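Local coordinates for filamentation induced by cAMP protein Fic (Desulfovibrio alaskensis, PDB 4RGL), which is a mostly helical Fic/DOC-family protein of unassigned function, carrying a Fic domain and a C-terminal domain related to helix-turn-helix folds, at residues 26-31 with 250-255; 55-60 with 85-90; 134-137 with 141-144. One frame throughout, in Å; residues are numbered along the deposited sequence.

Interaction 1: residues 26-31 with 250-255; sequences GEIIGR and DAVREA
Ile28 lays its CG2 methyl over the isopropyl group of Val252, at 3.7 Å from Val252 CG1 and about as far from Val252 CG2, so that one methyl sits against both prongs of the fork. The two side chains cross obliquely. Isoleucine reaches this position because its CG2 stands anti to the backbone N, with CG1 at chi1 -56°; Val252 sets CG1 between its backbone N and carbonyl carbon, which presents both methyls to Ile28. The same Ile28 methyl also rests on the backbone of the other helix, 3.5 Å from Val252 O, a van der Waals contact with a helical carbonyl. Ile29, one residue further on, adds a looser touch, its CG1 lying 4.2 Å from Val252 CG2. Ile29 itself is buried and also touches Trp204 and Lys205 of a loop.

Arg253 borders the apolar contact on its exposed side; Arg253 CA is 6.8 Å from Ile28 CA. Arg253 NH2 forms a salt bridge with Asp250 OD1 at 2.7 Å, although the bent N-H...O angle of 117° makes the hydrogen bond weak. Its NH1 pairs with Glu24, tying the two helices together beside the apolar contact, while the other oxygen of the aspartate, OD2, makes a salt bridge to Arg220.

The segment axes approach to 9.9 Å and run in the same direction, inclined by only 26°. Such shallow parallel packing, with branched aliphatic residues inside and a charged pair at the margin, is typical of a helical bundle, joining helix 16-32 to helix 238-257.

Interaction 2: residues 55-60 with 85-90; sequences ASLAIE and IQEVRN
Two helical segments come closest at Leu57 and Val88, whose CA atoms are 7.7 Å apart, a spacing that a single leucine side chain can bridge. With chi1 at -72° and chi2 near 170°, Leu57 reaches out fully and divides its two methyls between neighbouring residues. CD1 meets Val88, 3.7 Å from its CG2, and also comes down on the helix backbone, 3.8 Å from Val88 CA. CD2 lies along Glu87 instead, 4.1 Å from Glu87 CB and 3.7 Å from Glu87 OE1. The glutamate chain is extended beyond CG, which sets OE1 beside the CD2 methyl. OE1 accepts a hydrogen bond from Asn62 ND2; its ion pair with Arg191 is long and weak.

Ser56 and Glu60, either end of a Ser-x-x-x-Glu pattern that includes Leu57, are consistent with the inhibitory helix known from other Fic proteins. Ser56 OG hydrogen-bonds Arg194 and Glu60 makes a salt bridge with it; Glu60 OE1 and Ile59 O hydrogen-bond an unidentified molecule, probably from the crystallisation liquor. Helix 42-59 meets helix 82-95 through Leu57, which also touches Arg191 of helix 189-202; helix 66-74 packs on Val88.

Interaction 3: residues 134-137 with 141-144; sequences IFRG and VHMA
A short antiparallel beta hairpin, resembling the flap found beside the Fic motif in proteins of this family, brings Ile134 opposite His142. They form a hydrogen-bonded pair: Ile134 N donates to His142 O over 2.8 Å, and the N-H...O angle of 169° makes the bond nearly straight. Both side chains leave the same face of the two-stranded sheet and pack on each other. His142 CG sits between its backbone N and carbonyl carbon (chi1 68°), which folds the imidazole back over the isoleucine. Ile134 CB then makes a CH-pi contact over one ring face, 4.0 Å from the His142 ring centroid, while the far methyl CD1 reaches 3.5 Å from His142 NE2. Past the histidine, Ile134 CG1 touches Ala144 CB at 3.7 Å.

Arg136 approaches the same imidazole from another side. His142 CE1 lies over a face of the guanidinium, 3.4 Å from Arg136 NH1, with the two planes 46° apart; Arg136 NH2 comes level with the histidine ring at its edge. The arginine chain is extended from CG to NE, and its charge is answered by salt bridges to Asp232 through NH1 and to Glu180 through NH2, which would fix how the group is turned. The Phe135 CB bond leads away from the other strand, yet the ring end comes back toward it, where Val141 covers part of one face, with Val141 CG2 3.4 Å from Phe135 CE2.

Gly137 N hydrogen-bonds an unidentified molecule, probably from the crystallisation liquor. Backbone bonding of Ala144 with Val132 continues the pairing of strands 133-134 and 142-143; helix 221-234 packs against Arg136, and His183 touches both Ile134 and Ala144.

The three contacts span very different chain separations, from a hairpin to helices far apart in sequence. Interaction 1 joins helices 16-32 and 238-257, and both other contacts are nested in the loop it closes; along that loop interaction 2 finishes before interaction 3 begins. The centre of interaction 1 is about 26 Å from that of interaction 2, although helices 16-32 and 42-59 are consecutive, and about 33 Å from that of interaction 3. Centres of interactions 2 and 3 are about 20 Å apart and their nearest atoms about 6 Å. Their likeness to the inhibitory helix and flap of other Fic proteins suggests that both border the Fic-motif region, whereas interaction 1 lies in the bundle.

Interaction 1: residues 26-31 with 250-255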
# COMPACT_ATOMS: atom_id res chain seq x y z
N GLY A 26 -10.37 12.01 -9.96
CA GLY A 26 -9.73 12.32 -11.24
C GLY A 26 -8.79 13.51 -11.15
O GLY A 26 -7.62 13.40 -11.51
N GLU A 27 -9.28 14.63 -10.57
CA GLU A 27 -8.47 15.83 -10.41
C GLU A 27 -7.27 15.58 -9.47
O GLU A 27 -6.15 15.97 -9.79
CB GLU A 27 -9.32 16.99 -9.88
CG GLU A 27 -8.56 18.31 -9.80
CD GLU A 27 -9.34 19.47 -9.23
OE1 GLU A 27 -10.58 19.34 -9.06
OE2 GLU A 27 -8.72 20.54 -8.98
N ILE A 28 -7.51 14.91 -8.31
CA ILE A 28 -6.45 14.62 -7.34
C ILE A 28 -5.33 13.79 -8.01
O ILE A 28 -4.15 14.07 -7.80
CB ILE A 28 -7.00 13.91 -6.07
CG1 ILE A 28 -8.14 14.74 -5.38
CG2 ILE A 28 -5.88 13.58 -5.08
CD1 ILE A 28 -7.73 16.19 -4.89
N ILE A 29 -5.71 12.78 -8.85
CA ILE A 29 -4.73 11.96 -9.58
C ILE A 29 -3.98 12.83 -10.60
O ILE A 29 -2.77 12.67 -10.78
CB ILE A 29 -5.41 10.74 -10.26
CG1 ILE A 29 -6.01 9.79 -9.20
CG2 ILE A 29 -4.41 10.01 -11.17
CD1 ILE A 29 -6.82 8.64 -9.79
N GLY A 30 -4.69 13.80 -11.19
CA GLY A 30 -4.10 14.77 -12.10
C GLY A 30 -2.93 15.51 -11.48
O GLY A 30 -2.04 15.98 -12.19
N ARG A 31 -2.92 15.61 -10.13
CA ARG A 31 -1.81 16.16 -9.36
C ARG A 31 -0.85 15.05 -8.90
O ARG A 31 0.36 15.14 -9.10
CB ARG A 31 -2.33 16.95 -8.14
CG ARG A 31 -2.48 18.43 -8.38
CD ARG A 31 -3.02 19.12 -7.14
NE ARG A 31 -2.77 20.57 -7.17
CZ ARG A 31 -1.75 21.15 -6.55
NH1 ARG A 31 -0.89 20.43 -5.84
NH2 ARG A 31 -1.59 22.47 -6.62
N ASP A 250 -10.44 10.01 -0.02
CA ASP A 250 -9.76 10.36 1.23
C ASP A 250 -8.35 9.77 1.26
O ASP A 250 -7.43 10.39 1.80
CB ASP A 250 -10.57 9.86 2.43
CG ASP A 250 -12.00 10.39 2.46
OD1 ASP A 250 -12.22 11.52 1.98
OD2 ASP A 250 -12.89 9.66 2.93
N ALA A 251 -8.17 8.58 0.65
CA ALA A 251 -6.87 7.93 0.59
C ALA A 251 -5.94 8.66 -0.36
O ALA A 251 -4.84 9.06 0.03
CB ALA A 251 -7.02 6.48 0.17
N VAL A 252 -6.39 8.91 -1.61
CA VAL A 252 -5.56 9.59 -2.59
C VAL A 252 -5.33 11.07 -2.15
O VAL A 252 -4.34 11.68 -2.53
CB VAL A 252 -6.16 9.49 -4.02
CG1 VAL A 252 -7.42 10.35 -4.16
CG2 VAL A 252 -5.13 9.87 -5.08
N ARG A 253 -6.19 11.58 -1.25
CA ARG A 253 -6.06 12.93 -0.72
C ARG A 253 -4.96 12.97 0.37
O ARG A 253 -4.11 13.84 0.33
CB ARG A 253 -7.40 13.43 -0.18
CG ARG A 253 -7.43 14.92 0.14
CD ARG A 253 -8.85 15.48 0.06
NE ARG A 253 -9.79 14.72 0.88
CZ ARG A 253 -11.10 14.92 0.89
NH1 ARG A 253 -11.64 15.85 0.10
NH2 ARG A 253 -11.89 14.19 1.66
N GLU A 254 -4.95 11.97 1.30
CA GLU A 254 -3.91 11.93 2.35
C GLU A 254 -2.56 11.48 1.76
O GLU A 254 -1.53 11.63 2.41
CB GLU A 254 -4.32 11.00 3.54
CG GLU A 254 -4.29 9.51 3.23
CD GLU A 254 -4.14 8.60 4.45
OE1 GLU A 254 -3.27 8.90 5.30
OE2 GLU A 254 -4.79 7.53 4.48
N ALA A 255 -2.56 10.98 0.51
CA ALA A 255 -1.34 10.57 -0.17
C ALA A 255 -0.59 11.78 -0.74
O ALA A 255 0.63 11.78 -0.78
CB ALA A 255 -1.67 9.60 -1.29

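Interaction 2: residues 55-60 with 85-90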
# COMPACT_ATOMS: atom_id res chain seq x y z
N ALA A 55 -3.16 -3.54 6.96
CA ALA A 55 -4.56 -3.15 7.16
C ALA A 55 -5.52 -4.22 6.61
O ALA A 55 -6.44 -4.62 7.31
CB ALA A 55 -4.84 -1.81 6.50
N SER A 56 -5.27 -4.71 5.36
CA SER A 56 -6.13 -5.74 4.75
C SER A 56 -6.20 -6.99 5.63
O SER A 56 -7.29 -7.53 5.85
CB SER A 56 -5.60 -6.11 3.36
OG SER A 56 -6.44 -7.07 2.72
N LEU A 57 -5.05 -7.40 6.22
CA LEU A 57 -5.00 -8.56 7.12
C LEU A 57 -5.60 -8.21 8.50
O LEU A 57 -6.24 -9.07 9.11
CB LEU A 57 -3.55 -9.06 7.29
CG LEU A 57 -2.94 -9.78 6.07
CD1 LEU A 57 -1.47 -9.99 6.26
CD2 LEU A 57 -3.61 -11.09 5.82
N ALA A 58 -5.42 -6.95 8.96
CA ALA A 58 -5.97 -6.51 10.25
C ALA A 58 -7.49 -6.57 10.25
O ALA A 58 -8.10 -6.91 11.27
CB ALA A 58 -5.51 -5.09 10.57
N ILE A 59 -8.12 -6.27 9.08
CA ILE A 59 -9.58 -6.32 8.93
C ILE A 59 -10.08 -7.75 9.17
O ILE A 59 -11.15 -7.95 9.75
CB ILE A 59 -10.02 -5.80 7.53
CG1 ILE A 59 -9.61 -4.31 7.35
CG2 ILE A 59 -11.54 -5.97 7.33
CD1 ILE A 59 -9.84 -3.74 5.90
N GLU A 60 -9.27 -8.76 8.77
CA GLU A 60 -9.64 -10.16 8.94
C GLU A 60 -9.04 -10.72 10.26
O GLU A 60 -8.74 -11.91 10.36
CB GLU A 60 -9.21 -11.00 7.73
CG GLU A 60 -9.80 -10.50 6.41
CD GLU A 60 -11.32 -10.45 6.32
OE1 GLU A 60 -11.99 -11.16 7.10
OE2 GLU A 60 -11.83 -9.75 5.41
N ILE A 85 2.21 -14.75 10.68
CA ILE A 85 3.42 -14.33 9.98
C ILE A 85 3.41 -14.88 8.53
O ILE A 85 3.80 -14.17 7.60
CB ILE A 85 4.70 -14.78 10.77
CG1 ILE A 85 4.70 -14.18 12.21
CG2 ILE A 85 5.97 -14.38 10.01
CD1 ILE A 85 5.81 -14.72 13.14
N GLN A 86 2.89 -16.12 8.33
CA GLN A 86 2.79 -16.70 6.99
C GLN A 86 1.71 -16.03 6.17
O GLN A 86 1.84 -15.95 4.95
CB GLN A 86 2.54 -18.20 7.06
CG GLN A 86 3.81 -19.02 6.80
CD GLN A 86 4.47 -18.68 5.47
OE1 GLN A 86 5.67 -18.40 5.40
NE2 GLN A 86 3.69 -18.68 4.40
N GLU A 87 0.65 -15.51 6.83
CA GLU A 87 -0.37 -14.74 6.13
C GLU A 87 0.27 -13.51 5.48
O GLU A 87 0.00 -13.22 4.32
CB GLU A 87 -1.50 -14.31 7.08
CG GLU A 87 -2.43 -15.45 7.49
CD GLU A 87 -3.67 -15.02 8.24
OE1 GLU A 87 -3.93 -13.80 8.32
OE2 GLU A 87 -4.43 -15.91 8.69
N VAL A 88 1.20 -12.84 6.22
CA VAL A 88 1.91 -11.65 5.74
C VAL A 88 2.84 -12.02 4.56
O VAL A 88 2.83 -11.34 3.54
CB VAL A 88 2.71 -10.97 6.88
CG1 VAL A 88 3.54 -9.80 6.36
CG2 VAL A 88 1.78 -10.51 8.00
N ARG A 89 3.66 -13.08 4.73
CA ARG A 89 4.57 -13.52 3.68
C ARG A 89 3.81 -13.83 2.39
O ARG A 89 4.17 -13.34 1.32
CB ARG A 89 5.39 -14.75 4.13
CG ARG A 89 6.29 -14.49 5.34
CD ARG A 89 7.35 -15.58 5.47
NE ARG A 89 8.16 -15.42 6.68
CZ ARG A 89 7.96 -16.09 7.81
NH1 ARG A 89 6.98 -16.99 7.89
NH2 ARG A 89 8.75 -15.89 8.86
N ASN A 90 2.70 -14.61 2.50
CA ASN A 90 1.86 -14.97 1.35
C ASN A 90 1.23 -13.72 0.72
O ASN A 90 1.23 -13.58 -0.51
CB ASN A 90 0.76 -15.96 1.75
CG ASN A 90 1.26 -17.37 2.00
OD1 ASN A 90 2.47 -17.65 2.00
ND2 ASN A 90 0.34 -18.30 2.19

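Interaction 3: residues 134-137 with 141-144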
# COMPACT_ATOMS: atom_id res chain seq x y z
N ILE A 134 -20.77 -15.91 5.46
CA ILE A 134 -20.31 -14.55 5.20
C ILE A 134 -20.26 -13.77 6.52
O ILE A 134 -21.27 -13.66 7.22
CB ILE A 134 -21.20 -13.83 4.15
CG1 ILE A 134 -21.26 -14.62 2.82
CG2 ILE A 134 -20.72 -12.39 3.91
CD1 ILE A 134 -22.20 -14.01 1.75
N PHE A 135 -19.06 -13.28 6.89
CA PHE A 135 -18.87 -12.49 8.11
C PHE A 135 -18.78 -11.01 7.79
O PHE A 135 -18.00 -10.61 6.92
CB PHE A 135 -17.60 -12.94 8.85
CG PHE A 135 -17.73 -14.26 9.57
CD1 PHE A 135 -17.48 -15.46 8.91
CD2 PHE A 135 -18.04 -14.30 10.93
CE1 PHE A 135 -17.59 -16.68 9.59
CE2 PHE A 135 -18.12 -15.52 11.60
CZ PHE A 135 -17.90 -16.70 10.93
N ARG A 136 -19.59 -10.19 8.48
CA ARG A 136 -19.53 -8.74 8.32
C ARG A 136 -19.34 -8.08 9.69
O ARG A 136 -20.27 -7.46 10.22
CB ARG A 136 -20.79 -8.20 7.60
CG ARG A 136 -20.94 -8.73 6.18
CD ARG A 136 -21.74 -7.79 5.30
NE ARG A 136 -21.95 -8.35 3.97
CZ ARG A 136 -23.11 -8.82 3.53
NH1 ARG A 136 -24.20 -8.70 4.29
NH2 ARG A 136 -23.22 -9.33 2.32
N GLY A 137 -18.16 -8.26 10.27
CA GLY A 137 -17.83 -7.73 11.58
C GLY A 137 -18.59 -8.42 12.70
O GLY A 137 -18.65 -9.65 12.75
N VAL A 141 -24.13 -13.90 11.21
CA VAL A 141 -23.59 -14.69 10.09
C VAL A 141 -24.73 -15.24 9.22
O VAL A 141 -25.70 -15.81 9.74
CB VAL A 141 -22.69 -15.85 10.61
CG1 VAL A 141 -22.13 -16.68 9.45
CG2 VAL A 141 -21.56 -15.32 11.48
N HIS A 142 -24.59 -15.13 7.89
CA HIS A 142 -25.52 -15.74 6.95
C HIS A 142 -24.73 -16.54 5.91
O HIS A 142 -23.50 -16.38 5.81
CB HIS A 142 -26.42 -14.69 6.28
CG HIS A 142 -25.69 -13.77 5.36
ND1 HIS A 142 -25.03 -12.66 5.83
CD2 HIS A 142 -25.57 -13.81 4.01
CE1 HIS A 142 -24.50 -12.07 4.77
NE2 HIS A 142 -24.80 -12.73 3.65
N MSE A 143 -25.40 -17.44 5.18
CA MSE A 143 -24.71 -18.33 4.25
C MSE A 143 -24.57 -17.69 2.87
O MSE A 143 -25.48 -17.00 2.42
CB MSE A 143 -25.45 -19.67 4.13
CG MSE A 143 -25.73 -20.34 5.47
SE MSE A 143 -24.15 -20.52 6.59
CE MSE A 143 -23.07 -21.65 5.45
N ALA A 144 -23.43 -17.95 2.19
CA ALA A 144 -23.20 -17.50 0.82
C ALA A 144 -23.98 -18.38 -0.18
O ALA A 144 -24.52 -19.41 0.21
CB ALA A 144 -21.71 -17.53 0.50